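Local coordinates for protein Rab GDP dissociation inhibitor alpha (Naegleria fowleri, PDB 6C87) that probably binds prenylated Rab GTPases in their GDP-bound form, slowing nucleotide release and keeping them soluble for recycling between membranes, at residues A[96-101]-A[438-443]; A[307-312]-A[372-377]; A[328-333]-A[343-348]. All blocks are in the same frame, centred on the assembly; numbering follows the deposited sequence.

Interaction 1 (A[96-101]-A[438-443]); sequences VKILRM and EKFDWN
Ile98 and Trp442 mark the nearest passage of the two backbones, their CA atoms 7.9 Å apart. Residues 96-101 form regular helical turns, whereas 438-443 is an irregular run that follows helix 422-436. Trp442 lays the far side of its six-membered ring against the helix: CZ3 comes 3.5 Å from Ile98 CG1 and 3.8 Å from Lys97 CB. The lysine chain then continues away from the indole, fully extended, so that its aliphatic base alone belongs to the contact. The Ile98 chain crosses the indole obliquely. One turn along, Met101 supplies its sulfur to both aromatic residues. SD lies 3.8 Å from Phe440 CE1 and 4.3 Å from Trp442 CE3, a pair of Met-aromatic contacts in which the sulfur stands obliquely to each ring. The thioether bends at its last torsion (chi3 84°), which carries CE past the rings to the backbone of Asp441 and Trp442. The Phe440 side chain leaves the backbone toward the helix, with CG anti to its own N (chi1 -166°), and its CE1-CZ side meets the sulfur. The two aromatic residues also pack on each other: Phe440 CD1 rests 3.5 Å above the centre of one Trp442 face, and Trp442 CG lies at the Phe440 edge, in its plane. This aromatic pair ties the C-terminal loop to helix 94-102. Helix 422-436 lies alongside, its Val429 touching Ile98, Phe440 and Trp442 and Glu433 OE2 accepting a hydrogen bond from the Phe440 backbone N, while Val26 and Leu30 of helix 22-33 pack against Ile98.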
ATOM      1  N   VAL A  96     -20.108   2.740   2.353  1.00 38.05           N
ATOM      2  CA  VAL A  96     -20.204   4.092   1.810  1.00 44.37           C
ATOM      3  C   VAL A  96     -18.999   4.397   0.925  1.00 52.29           C
ATOM      4  O   VAL A  96     -19.123   5.046  -0.123  1.00 50.23           O
ATOM      5  CB  VAL A  96     -20.349   5.113   2.955  1.00 41.97           C
ATOM      6  CG1 VAL A  96     -20.122   6.526   2.450  1.00 40.78           C
ATOM      7  CG2 VAL A  96     -21.723   4.991   3.603  1.00 39.36           C
ATOM      8  N   LYS A  97     -17.809   3.945   1.336  1.00 51.94           N
ATOM      9  CA  LYS A  97     -16.617   4.195   0.531  1.00 51.98           C
ATOM     10  C   LYS A  97     -16.630   3.383  -0.760  1.00 50.10           C
ATOM     11  O   LYS A  97     -16.249   3.892  -1.821  1.00 46.09           O
ATOM     12  CB  LYS A  97     -15.354   3.909   1.348  1.00 48.30           C
ATOM     13  CG  LYS A  97     -15.064   4.991   2.383  1.00 46.43           C
ATOM     14  CD  LYS A  97     -13.790   4.739   3.171  1.00 45.87           C
ATOM     15  CE  LYS A  97     -13.557   5.863   4.168  1.00 50.10           C
ATOM     16  NZ  LYS A  97     -12.216   5.792   4.804  1.00 59.06           N
ATOM     17  N   ILE A  98     -17.092   2.131  -0.701  1.00 51.29           N
ATOM     18  CA  ILE A  98     -17.176   1.323  -1.914  1.00 51.79           C
ATOM     19  C   ILE A  98     -18.200   1.911  -2.877  1.00 53.51           C
ATOM     20  O   ILE A  98     -17.960   1.989  -4.088  1.00 52.68           O
ATOM     21  CB  ILE A  98     -17.521  -0.132  -1.566  1.00 52.12           C
ATOM     22  CG1 ILE A  98     -16.500  -0.716  -0.595  1.00 52.51           C
ATOM     23  CG2 ILE A  98     -17.536  -0.974  -2.824  1.00 55.71           C
ATOM     24  CD1 ILE A  98     -16.877  -2.113  -0.107  1.00 47.95           C
ATOM     25  N   LEU A  99     -19.359   2.327  -2.352  1.00 49.60           N
ATOM     26  CA  LEU A  99     -20.382   2.961  -3.178  1.00 41.30           C
ATOM     27  C   LEU A  99     -19.850   4.218  -3.853  1.00 46.66           C
ATOM     28  O   LEU A  99     -20.181   4.497  -5.011  1.00 50.72           O
ATOM     29  CB  LEU A  99     -21.594   3.303  -2.315  1.00 35.20           C
ATOM     30  CG  LEU A  99     -22.408   2.115  -1.813  1.00 37.87           C
ATOM     31  CD1 LEU A  99     -23.569   2.585  -0.935  1.00 33.32           C
ATOM     32  CD2 LEU A  99     -22.896   1.299  -3.009  1.00 30.88           C
ATOM     33  N   ARG A 100     -19.021   4.989  -3.143  1.00 40.37           N
ATOM     34  CA  ARG A 100     -18.422   6.174  -3.745  1.00 37.85           C
ATOM     35  C   ARG A 100     -17.487   5.807  -4.887  1.00 44.70           C
ATOM     36  O   ARG A 100     -17.424   6.519  -5.896  1.00 48.79           O
ATOM     37  CB  ARG A 100     -17.684   6.998  -2.692  1.00 40.56           C
ATOM     38  CG  ARG A 100     -18.581   7.906  -1.863  1.00 47.57           C
ATOM     39  CD  ARG A 100     -17.847   8.492  -0.659  1.00 45.49           C
ATOM     40  NE  ARG A 100     -18.786   9.043   0.310  1.00 47.94           N
ATOM     41  CZ  ARG A 100     -18.472   9.394   1.555  1.00 48.35           C
ATOM     42  NH1 ARG A 100     -17.230   9.239   2.000  1.00 45.82           N
ATOM     43  NH2 ARG A 100     -19.408   9.890   2.362  1.00 39.99           N
ATOM     44  N   MET A 101     -16.761   4.696  -4.754  1.00 48.26           N
ATOM     45  CA  MET A 101     -15.835   4.278  -5.801  1.00 37.79           C
ATOM     46  C   MET A 101     -16.555   3.990  -7.113  1.00 42.60           C
ATOM     47  O   MET A 101     -16.020   4.264  -8.195  1.00 51.54           O
ATOM     48  CB  MET A 101     -15.071   3.045  -5.343  1.00 35.24           C
ATOM     49  CG  MET A 101     -14.012   3.302  -4.308  1.00 47.87           C
ATOM     50  SD  MET A 101     -13.342   1.712  -3.809  1.00 55.71           S
ATOM     51  CE  MET A 101     -12.123   1.482  -5.104  1.00 54.86           C
ATOM     52  N   GLU A 438      -5.720  -9.448  -6.213  1.00 63.74           N
ATOM     53  CA  GLU A 438      -4.959  -8.330  -5.686  1.00 63.18           C
ATOM     54  C   GLU A 438      -5.648  -7.802  -4.436  1.00 58.87           C
ATOM     55  O   GLU A 438      -6.866  -7.942  -4.270  1.00 54.89           O
ATOM     56  CB  GLU A 438      -4.826  -7.209  -6.729  1.00 55.49           C
ATOM     57  N   LYS A 439      -4.859  -7.219  -3.541  1.00 59.03           N
ATOM     58  CA  LYS A 439      -5.441  -6.589  -2.368  1.00 61.52           C
ATOM     59  C   LYS A 439      -6.321  -5.425  -2.806  1.00 66.19           C
ATOM     60  O   LYS A 439      -5.993  -4.700  -3.751  1.00 69.19           O
ATOM     61  CB  LYS A 439      -4.341  -6.107  -1.415  1.00 62.28           C
ATOM     62  CG  LYS A 439      -4.830  -5.865   0.008  1.00 66.64           C
ATOM     63  CD  LYS A 439      -3.746  -5.309   0.912  1.00 71.11           C
ATOM     64  CE  LYS A 439      -4.322  -4.973   2.284  1.00 78.50           C
ATOM     65  NZ  LYS A 439      -3.326  -4.350   3.204  1.00 85.80           N
ATOM     66  N   PHE A 440      -7.462  -5.269  -2.137  1.00 63.77           N
ATOM     67  CA  PHE A 440      -8.439  -4.264  -2.538  1.00 60.47           C
ATOM     68  C   PHE A 440      -7.811  -2.881  -2.486  1.00 63.00           C
ATOM     69  O   PHE A 440      -7.339  -2.443  -1.434  1.00 69.04           O
ATOM     70  CB  PHE A 440      -9.664  -4.332  -1.623  1.00 57.86           C
ATOM     71  CG  PHE A 440     -10.861  -3.578  -2.142  1.00 53.26           C
ATOM     72  CD1 PHE A 440     -11.116  -2.279  -1.718  1.00 57.11           C
ATOM     73  CD2 PHE A 440     -11.734  -4.167  -3.040  1.00 50.11           C
ATOM     74  CE1 PHE A 440     -12.222  -1.575  -2.189  1.00 58.08           C
ATOM     75  CE2 PHE A 440     -12.841  -3.470  -3.518  1.00 55.44           C
ATOM     76  CZ  PHE A 440     -13.084  -2.172  -3.091  1.00 56.72           C
ATOM     77  N   ASP A 441      -7.806  -2.194  -3.626  1.00 65.88           N
ATOM     78  CA  ASP A 441      -7.243  -0.852  -3.730  1.00 66.05           C
ATOM     79  C   ASP A 441      -8.356   0.152  -3.447  1.00 66.38           C
ATOM     80  O   ASP A 441      -9.233   0.368  -4.291  1.00 67.40           O
ATOM     81  CB  ASP A 441      -6.628  -0.632  -5.113  1.00 60.38           C
ATOM     82  CG  ASP A 441      -5.918   0.714  -5.244  1.00 65.95           C
ATOM     83  OD1 ASP A 441      -5.785   1.439  -4.232  1.00 69.59           O
ATOM     84  OD2 ASP A 441      -5.471   1.040  -6.364  1.00 67.02           O
ATOM     85  N   TRP A 442      -8.316   0.772  -2.267  1.00 61.65           N
ATOM     86  CA  TRP A 442      -9.329   1.751  -1.897  1.00 57.26           C
ATOM     87  C   TRP A 442      -9.144   3.077  -2.610  1.00 61.92           C
ATOM     88  O   TRP A 442      -9.939   3.997  -2.393  1.00 65.62           O
ATOM     89  CB  TRP A 442      -9.322   1.995  -0.386  1.00 54.48           C
ATOM     90  CG  TRP A 442      -9.817   0.840   0.409  1.00 50.56           C
ATOM     91  CD1 TRP A 442      -9.063  -0.144   0.980  1.00 51.06           C
ATOM     92  CD2 TRP A 442     -11.183   0.522   0.699  1.00 49.66           C
ATOM     93  NE1 TRP A 442      -9.876  -1.048   1.625  1.00 55.98           N
ATOM     94  CE2 TRP A 442     -11.182  -0.666   1.463  1.00 51.59           C
ATOM     95  CE3 TRP A 442     -12.407   1.125   0.389  1.00 47.47           C
ATOM     96  CZ2 TRP A 442     -12.357  -1.259   1.926  1.00 48.21           C
ATOM     97  CZ3 TRP A 442     -13.574   0.534   0.849  1.00 53.17           C
ATOM     98  CH2 TRP A 442     -13.540  -0.646   1.611  1.00 48.96           C
ATOM     99  N   ASN A 443      -8.137   3.191  -3.469  1.00 64.48           N
ATOM    100  CA  ASN A 443      -7.907   4.401  -4.239  1.00 71.30           C
ATOM    101  C   ASN A 443      -8.109   4.183  -5.726  1.00 71.52           C
ATOM    102  O   ASN A 443      -7.851   5.098  -6.510  1.00 75.77           O
ATOM    103  CB  ASN A 443      -6.506   4.952  -3.970  1.00 78.25           C
ATOM    104  CG  ASN A 443      -6.362   5.495  -2.569  1.00 83.40           C
ATOM    105  OD1 ASN A 443      -5.803   4.839  -1.693  1.00 84.06           O
ATOM    106  ND2 ASN A 443      -6.885   6.695  -2.345  1.00 88.04           N
TER

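Interaction 2 (A[307-312]-A[372-377]); sequences KVIRVI and NPENEV
Ile309 reaches from its strand straight to the start of a short helical turn, and its extended chain does most of the touching. CG1 is anti to the backbone N (chi1 176°), an orientation that sends CD1 outward to Pro373, where it lies 3.7 Å from the ring atom CB. CD1 also bears on the Pro373-Glu374 peptide, 3.5 Å from Pro373 C, and lies 4.2 Å from Glu374 CG. The other branch, CG2 of Ile309, turns to Val377 and approaches its CG1 at 4.3 Å. Two residues along the strand, on the same face, Val311 and Val377 meet at a slant, with their CG2 methyls 3.8 Å apart. Strand 302-315 runs antiparallel to both 360-367 and 389-400 in the large mixed sheet of the GDP dissociation inhibitor fold, and residues 373-376, a weakly bonded helical turn, pack across one face of it. Val377 occupies the N-cap position immediately before helix 378-384. On the turn itself, Glu376 forms a salt bridge with Arg339 through OE1 and accepts a hydrogen bond from Ser370 OG at OE2.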
ATOM      1  N   LYS A 307     -30.102 -20.117  10.092  1.00 32.97           N
ATOM      2  CA  LYS A 307     -31.333 -19.424   9.752  1.00 33.98           C
ATOM      3  C   LYS A 307     -31.314 -18.038  10.376  1.00 41.25           C
ATOM      4  O   LYS A 307     -30.649 -17.794  11.387  1.00 44.47           O
ATOM      5  CB  LYS A 307     -32.583 -20.159  10.256  1.00 32.53           C
ATOM      6  CG  LYS A 307     -32.935 -21.439   9.556  1.00 49.73           C
ATOM      7  CD  LYS A 307     -34.146 -22.061  10.238  1.00 51.18           C
ATOM      8  CE  LYS A 307     -34.697 -23.228   9.457  1.00 54.62           C
ATOM      9  NZ  LYS A 307     -36.169 -23.303   9.663  1.00 62.76           N
ATOM     10  N   VAL A 308     -32.070 -17.127   9.772  1.00 38.34           N
ATOM     11  CA  VAL A 308     -32.278 -15.797  10.328  1.00 33.27           C
ATOM     12  C   VAL A 308     -33.769 -15.499  10.275  1.00 38.76           C
ATOM     13  O   VAL A 308     -34.384 -15.581   9.205  1.00 36.51           O
ATOM     14  CB  VAL A 308     -31.477 -14.723   9.565  1.00 32.79           C
ATOM     15  CG1 VAL A 308     -31.927 -13.300   9.967  1.00 26.66           C
ATOM     16  CG2 VAL A 308     -29.991 -14.917   9.788  1.00 28.25           C
ATOM     17  N   ILE A 309     -34.348 -15.151  11.423  1.00 31.84           N
ATOM     18  CA  ILE A 309     -35.730 -14.692  11.472  1.00 31.09           C
ATOM     19  C   ILE A 309     -35.731 -13.177  11.392  1.00 37.15           C
ATOM     20  O   ILE A 309     -34.925 -12.503  12.047  1.00 39.89           O
ATOM     21  CB  ILE A 309     -36.452 -15.172  12.744  1.00 38.41           C
ATOM     22  CG1 ILE A 309     -37.867 -14.578  12.804  1.00 38.41           C
ATOM     23  CG2 ILE A 309     -35.687 -14.780  13.994  1.00 28.12           C
ATOM     24  CD1 ILE A 309     -38.768 -15.211  13.863  1.00 33.59           C
ATOM     25  N   ARG A 310     -36.602 -12.644  10.547  1.00 35.02           N
ATOM     26  CA  ARG A 310     -36.900 -11.222  10.522  1.00 32.51           C
ATOM     27  C   ARG A 310     -38.402 -11.076  10.697  1.00 37.00           C
ATOM     28  O   ARG A 310     -39.175 -11.720   9.978  1.00 39.27           O
ATOM     29  CB  ARG A 310     -36.410 -10.570   9.232  1.00 34.68           C
ATOM     30  CG  ARG A 310     -34.894 -10.498   9.160  1.00 30.52           C
ATOM     31  CD  ARG A 310     -34.433  -9.940   7.849  1.00 26.92           C
ATOM     32  NE  ARG A 310     -32.982  -9.900   7.782  1.00 32.49           N
ATOM     33  CZ  ARG A 310     -32.227 -10.864   7.268  1.00 34.93           C
ATOM     34  NH1 ARG A 310     -32.796 -11.952   6.768  1.00 25.80           N
ATOM     35  NH2 ARG A 310     -30.903 -10.732   7.260  1.00 30.29           N
ATOM     36  N   VAL A 311     -38.805 -10.312  11.709  1.00 29.82           N
ATOM     37  CA  VAL A 311     -40.211 -10.017  11.964  1.00 29.93           C
ATOM     38  C   VAL A 311     -40.453  -8.561  11.614  1.00 31.00           C
ATOM     39  O   VAL A 311     -39.943  -7.651  12.284  1.00 31.23           O
ATOM     40  CB  VAL A 311     -40.613 -10.312  13.415  1.00 31.08           C
ATOM     41  CG1 VAL A 311     -42.087 -10.026  13.588  1.00 27.11           C
ATOM     42  CG2 VAL A 311     -40.315 -11.760  13.756  1.00 33.42           C
ATOM     43  N   ILE A 312     -41.282  -8.347  10.605  1.00 32.81           N
ATOM     44  CA  ILE A 312     -41.513  -7.032  10.030  1.00 32.82           C
ATOM     45  C   ILE A 312     -42.812  -6.502  10.621  1.00 30.21           C
ATOM     46  O   ILE A 312     -43.860  -7.156  10.525  1.00 35.10           O
ATOM     47  CB  ILE A 312     -41.539  -7.112   8.494  1.00 36.85           C
ATOM     48  CG1 ILE A 312     -40.222  -7.738   8.012  1.00 42.37           C
ATOM     49  CG2 ILE A 312     -41.736  -5.750   7.864  1.00 30.61           C
ATOM     50  CD1 ILE A 312     -40.222  -8.196   6.566  1.00 43.55           C
ATOM     51  N   ASN A 372     -38.582 -22.493  18.070  1.00 52.01           N
ATOM     52  CA  ASN A 372     -39.643 -21.490  18.053  1.00 50.02           C
ATOM     53  C   ASN A 372     -38.993 -20.136  17.785  1.00 50.09           C
ATOM     54  O   ASN A 372     -38.756 -19.349  18.715  1.00 46.46           O
ATOM     55  CB  ASN A 372     -40.436 -21.488  19.357  1.00 50.87           C
ATOM     56  CG  ASN A 372     -41.716 -20.682  19.257  1.00 60.13           C
ATOM     57  OD1 ASN A 372     -41.966 -20.007  18.256  1.00 64.34           O
ATOM     58  ND2 ASN A 372     -42.535 -20.744  20.300  1.00 68.05           N
ATOM     59  N   PRO A 373     -38.698 -19.827  16.519  1.00 52.08           N
ATOM     60  CA  PRO A 373     -37.986 -18.571  16.221  1.00 47.44           C
ATOM     61  C   PRO A 373     -38.740 -17.325  16.644  1.00 48.34           C
ATOM     62  O   PRO A 373     -38.122 -16.372  17.134  1.00 50.80           O
ATOM     63  CB  PRO A 373     -37.801 -18.631  14.698  1.00 50.60           C
ATOM     64  CG  PRO A 373     -37.967 -20.082  14.342  1.00 55.18           C
ATOM     65  CD  PRO A 373     -38.961 -20.624  15.311  1.00 50.90           C
ATOM     66  N   GLU A 374     -40.066 -17.312  16.481  1.00 46.80           N
ATOM     67  CA  GLU A 374     -40.850 -16.132  16.839  1.00 45.44           C
ATOM     68  C   GLU A 374     -40.704 -15.790  18.315  1.00 46.65           C
ATOM     69  O   GLU A 374     -40.636 -14.613  18.688  1.00 57.97           O
ATOM     70  CB  GLU A 374     -42.317 -16.375  16.502  1.00 49.15           C
ATOM     71  CG  GLU A 374     -42.742 -15.878  15.153  1.00 59.57           C
ATOM     72  CD  GLU A 374     -44.232 -16.021  14.932  1.00 70.95           C
ATOM     73  OE1 GLU A 374     -44.997 -15.151  15.407  1.00 68.25           O
ATOM     74  OE2 GLU A 374     -44.631 -17.005  14.268  1.00 78.20           O
ATOM     75  N   ASN A 375     -40.656 -16.805  19.172  1.00 42.43           N
ATOM     76  CA  ASN A 375     -40.552 -16.555  20.602  1.00 47.40           C
ATOM     77  C   ASN A 375     -39.188 -15.997  20.980  1.00 45.23           C
ATOM     78  O   ASN A 375     -39.065 -15.330  22.016  1.00 44.13           O
ATOM     79  CB  ASN A 375     -40.865 -17.837  21.377  1.00 48.30           C
ATOM     80  CG  ASN A 375     -40.835 -17.635  22.871  1.00 52.26           C
ATOM     81  OD1 ASN A 375     -39.896 -18.054  23.548  1.00 56.48           O
ATOM     82  ND2 ASN A 375     -41.870 -16.987  23.400  1.00 53.55           N
ATOM     83  N   GLU A 376     -38.156 -16.266  20.174  1.00 42.01           N
ATOM     84  CA  GLU A 376     -36.833 -15.737  20.486  1.00 38.94           C
ATOM     85  C   GLU A 376     -36.809 -14.210  20.436  1.00 39.68           C
ATOM     86  O   GLU A 376     -36.031 -13.589  21.166  1.00 43.40           O
ATOM     87  CB  GLU A 376     -35.780 -16.327  19.545  1.00 34.60           C
ATOM     88  CG  GLU A 376     -35.543 -17.820  19.718  1.00 33.92           C
ATOM     89  CD  GLU A 376     -34.574 -18.401  18.682  1.00 52.56           C
ATOM     90  OE1 GLU A 376     -33.492 -17.812  18.456  1.00 44.90           O
ATOM     91  OE2 GLU A 376     -34.904 -19.449  18.079  1.00 57.46           O
ATOM     92  N   VAL A 377     -37.643 -13.588  19.595  1.00 37.18           N
ATOM     93  CA  VAL A 377     -37.692 -12.130  19.494  1.00 31.44           C
ATOM     94  C   VAL A 377     -38.851 -11.536  20.286  1.00 33.59           C
ATOM     95  O   VAL A 377     -39.130 -10.339  20.157  1.00 42.08           O
ATOM     96  CB  VAL A 377     -37.756 -11.654  18.026  1.00 34.49           C
ATOM     97  CG1 VAL A 377     -36.530 -12.112  17.247  1.00 31.12           C
ATOM     98  CG2 VAL A 377     -39.041 -12.122  17.356  1.00 39.72           C
TER

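Interaction 3 (A[328-333]-A[343-348])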
ATOM      1  N   SER A 328     -34.636   4.770  13.712  1.00 31.63           N
ATOM      2  CA  SER A 328     -33.794   4.430  14.849  1.00 36.13           C
ATOM      3  C   SER A 328     -33.082   3.102  14.635  1.00 34.61           C
ATOM      4  O   SER A 328     -33.630   2.169  14.045  1.00 38.19           O
ATOM      5  CB  SER A 328     -34.613   4.377  16.142  1.00 48.81           C
ATOM      6  OG  SER A 328     -33.759   4.337  17.266  1.00 66.99           O
ATOM      7  N   GLN A 329     -31.858   3.038  15.152  1.00 32.30           N
ATOM      8  CA  GLN A 329     -31.117   1.798  15.346  1.00 32.13           C
ATOM      9  C   GLN A 329     -31.277   1.364  16.801  1.00 32.33           C
ATOM     10  O   GLN A 329     -31.098   2.178  17.715  1.00 34.94           O
ATOM     11  CB  GLN A 329     -29.637   2.003  15.015  1.00 28.36           C
ATOM     12  CG  GLN A 329     -28.756   0.782  15.236  1.00 33.02           C
ATOM     13  CD  GLN A 329     -28.860  -0.230  14.109  1.00 41.81           C
ATOM     14  OE1 GLN A 329     -29.884  -0.892  13.945  1.00 38.75           O
ATOM     15  NE2 GLN A 329     -27.781  -0.372  13.341  1.00 41.81           N
ATOM     16  N   ILE A 330     -31.606   0.086  17.018  1.00 35.06           N
ATOM     17  CA  ILE A 330     -31.790  -0.474  18.358  1.00 30.49           C
ATOM     18  C   ILE A 330     -31.049  -1.802  18.445  1.00 28.78           C
ATOM     19  O   ILE A 330     -31.384  -2.744  17.719  1.00 31.10           O
ATOM     20  CB  ILE A 330     -33.275  -0.683  18.695  1.00 34.58           C
ATOM     21  CG1 ILE A 330     -34.112   0.521  18.244  1.00 29.34           C
ATOM     22  CG2 ILE A 330     -33.438  -0.920  20.196  1.00 29.66           C
ATOM     23  CD1 ILE A 330     -35.582   0.348  18.453  1.00 24.63           C
ATOM     24  N   ILE A 331     -30.073  -1.887  19.352  1.00 33.67           N
ATOM     25  CA  ILE A 331     -29.248  -3.083  19.543  1.00 33.78           C
ATOM     26  C   ILE A 331     -29.668  -3.816  20.812  1.00 33.09           C
ATOM     27  O   ILE A 331     -29.879  -3.194  21.861  1.00 38.46           O
ATOM     28  CB  ILE A 331     -27.753  -2.721  19.589  1.00 35.34           C
ATOM     29  CG1 ILE A 331     -27.378  -1.896  18.358  1.00 37.52           C
ATOM     30  CG2 ILE A 331     -26.895  -3.975  19.679  1.00 30.57           C
ATOM     31  CD1 ILE A 331     -27.687  -2.608  17.065  1.00 27.27           C
ATOM     32  N   PHE A 332     -29.797  -5.141  20.717  1.00 31.72           N
ATOM     33  CA  PHE A 332     -30.103  -6.013  21.852  1.00 36.73           C
ATOM     34  C   PHE A 332     -28.935  -6.971  22.059  1.00 37.52           C
ATOM     35  O   PHE A 332     -28.900  -8.054  21.454  1.00 42.37           O
ATOM     36  CB  PHE A 332     -31.408  -6.772  21.615  1.00 37.22           C
ATOM     37  CG  PHE A 332     -32.616  -5.886  21.559  1.00 38.01           C
ATOM     38  CD1 PHE A 332     -32.904  -5.161  20.414  1.00 40.72           C
ATOM     39  CD2 PHE A 332     -33.464  -5.769  22.649  1.00 38.12           C
ATOM     40  CE1 PHE A 332     -34.014  -4.329  20.354  1.00 39.07           C
ATOM     41  CE2 PHE A 332     -34.577  -4.940  22.591  1.00 40.24           C
ATOM     42  CZ  PHE A 332     -34.851  -4.218  21.439  1.00 32.50           C
ATOM     43  N   PRO A 333     -27.955  -6.616  22.893  1.00 43.63           N
ATOM     44  CA  PRO A 333     -26.777  -7.484  23.066  1.00 47.86           C
ATOM     45  C   PRO A 333     -27.138  -8.854  23.636  1.00 44.83           C
ATOM     46  O   PRO A 333     -28.015  -8.986  24.492  1.00 43.83           O
ATOM     47  CB  PRO A 333     -25.886  -6.685  24.026  1.00 46.19           C
ATOM     48  CG  PRO A 333     -26.370  -5.258  23.904  1.00 40.46           C
ATOM     49  CD  PRO A 333     -27.839  -5.359  23.652  1.00 38.01           C
ATOM     50  N   ILE A 343     -29.887  -9.473  19.016  1.00 33.23           N
ATOM     51  CA  ILE A 343     -31.096  -9.172  18.267  1.00 35.00           C
ATOM     52  C   ILE A 343     -30.982  -7.734  17.805  1.00 40.56           C
ATOM     53  O   ILE A 343     -30.527  -6.863  18.558  1.00 42.89           O
ATOM     54  CB  ILE A 343     -32.384  -9.358  19.087  1.00 37.22           C
ATOM     55  CG1 ILE A 343     -32.384 -10.704  19.808  1.00 38.62           C
ATOM     56  CG2 ILE A 343     -33.591  -9.244  18.162  1.00 26.36           C
ATOM     57  CD1 ILE A 343     -33.565 -10.878  20.754  1.00 28.64           C
ATOM     58  N   TYR A 344     -31.402  -7.484  16.574  1.00 42.51           N
ATOM     59  CA  TYR A 344     -31.305  -6.173  15.958  1.00 34.28           C
ATOM     60  C   TYR A 344     -32.703  -5.699  15.613  1.00 35.18           C
ATOM     61  O   TYR A 344     -33.553  -6.494  15.195  1.00 39.16           O
ATOM     62  CB  TYR A 344     -30.417  -6.217  14.703  1.00 33.85           C
ATOM     63  CG  TYR A 344     -29.046  -6.788  14.983  1.00 34.33           C
ATOM     64  CD1 TYR A 344     -28.832  -8.158  14.992  1.00 27.46           C
ATOM     65  CD2 TYR A 344     -27.968  -5.954  15.273  1.00 39.81           C
ATOM     66  CE1 TYR A 344     -27.590  -8.684  15.271  1.00 27.23           C
ATOM     67  CE2 TYR A 344     -26.712  -6.474  15.551  1.00 35.17           C
ATOM     68  CZ  TYR A 344     -26.533  -7.845  15.547  1.00 32.82           C
ATOM     69  OH  TYR A 344     -25.298  -8.391  15.822  1.00 37.54           O
ATOM     70  N   CYS A 345     -32.959  -4.419  15.854  1.00 32.21           N
ATOM     71  CA  CYS A 345     -34.203  -3.794  15.421  1.00 38.35           C
ATOM     72  C   CYS A 345     -33.881  -2.436  14.819  1.00 36.08           C
ATOM     73  O   CYS A 345     -33.315  -1.568  15.494  1.00 39.24           O
ATOM     74  CB  CYS A 345     -35.200  -3.645  16.574  1.00 37.53           C
ATOM     75  SG  CYS A 345     -36.754  -2.886  16.030  1.00 31.72           S
ATOM     76  N   CYS A 346     -34.240  -2.249  13.557  1.00 29.89           N
ATOM     77  CA  CYS A 346     -34.138  -0.950  12.913  1.00 42.24           C
ATOM     78  C   CYS A 346     -35.533  -0.447  12.582  1.00 40.22           C
ATOM     79  O   CYS A 346     -36.416  -1.227  12.208  1.00 35.90           O
ATOM     80  CB  CYS A 346     -33.289  -1.007  11.642  1.00 47.94           C
ATOM     81  SG  CYS A 346     -34.019  -1.968  10.328  1.00 54.00           S
ATOM     82  N   VAL A 347     -35.728   0.854  12.752  1.00 37.09           N
ATOM     83  CA  VAL A 347     -37.021   1.487  12.561  1.00 34.08           C
ATOM     84  C   VAL A 347     -36.863   2.556  11.495  1.00 34.29           C
ATOM     85  O   VAL A 347     -35.948   3.381  11.572  1.00 37.54           O
ATOM     86  CB  VAL A 347     -37.556   2.093  13.868  1.00 34.14           C
ATOM     87  CG1 VAL A 347     -38.960   2.643  13.649  1.00 27.82           C
ATOM     88  CG2 VAL A 347     -37.521   1.054  14.980  1.00 33.28           C
ATOM     89  N   THR A 348     -37.728   2.518  10.492  1.00 31.04           N
ATOM     90  CA  THR A 348     -37.809   3.549   9.472  1.00 34.42           C
ATOM     91  C   THR A 348     -39.271   3.929   9.319  1.00 36.94           C
ATOM     92  O   THR A 348     -40.157   3.254   9.846  1.00 37.24           O
ATOM     93  CB  THR A 348     -37.218   3.076   8.138  1.00 32.00           C
ATOM     94  OG1 THR A 348     -37.884   1.879   7.727  1.00 37.47           O
ATOM     95  CG2 THR A 348     -35.732   2.794   8.290  1.00 24.80           C
TER
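Val347 N donates to Ser328 O at 2.8 Å. A second, softer contact reaches the same oxygen from Cys346 CA, 3.4 Å away, a CA-H...O interaction of the kind common between adjacent strands. The reciprocal bond from Ser328 N to Val347 O completes this hydrogen-bonded pair. Ile330 with Cys345 and Phe332 with Ile343 repeat the two-way pattern, giving six backbone bonds between strands whose local axes run antiparallel, 168° between their N-to-C directions. Gln329-Cys346 and Ile331-Tyr344 are the non-hydrogen-bonded pairs between them.

Side chains alternate accordingly. On the face bearing Phe332, the benzyl group folds over the partner strand: CB sits 3.7 Å from Ile343 CB, and CE1 reaches diagonally to Cys345 CB at 4.0 Å. Having CG anti to the carbonyl carbon (chi1 -66°) brings the ring edge to Ile343 O, which lies in the ring plane. Ile330 makes a similar diagonal reach in the same direction along the partner strand, its CD1 4.0 Å from Val347 CG2. On the other face, Ile331 CD1 approaches Tyr344 CD2 at 3.8 Å, obliquely to the phenol. Gln329 bends at chi2 (79°), bringing OE1 near Cys346 CB; that oxygen is hydrogen-bonded to Thr419 OG1.

The residues between these strands include the short helix 334-337, so the pair is joined by more than a tight turn. Within the mixed sheet, 328-332 also pairs in parallel with strand 111-121, whose Tyr120 ring meets Phe332, and 343-349 pairs antiparallel with 360-367. Helix 378-384 packs on the Phe332-Ile343 end of that first face, Val380 touching both.

How the interactions relate
Interactions 2 and 3 both involve the mixed sheet, their centres 14 Å apart, and they touch: Ile343 CD1 lies 3.7 Å from Glu376 O, and Ile343 CG2 lies 4.2 Å from Val377 CG1. A residue of the antiparallel pair thus packs on the helical turn that lies across a face of strand 302-315. Along the chain the contacts are nested, 328-333/343-348 within the loop closed by interaction 2, and that within the loop closed by 96-101/438-443. Interaction 1 stands apart, on the opposite side of the chain's centre, with its nearest atoms about 17 Å from interaction 2 and about 13 Å from interaction 3, and ties the C-terminal region back to an early helix.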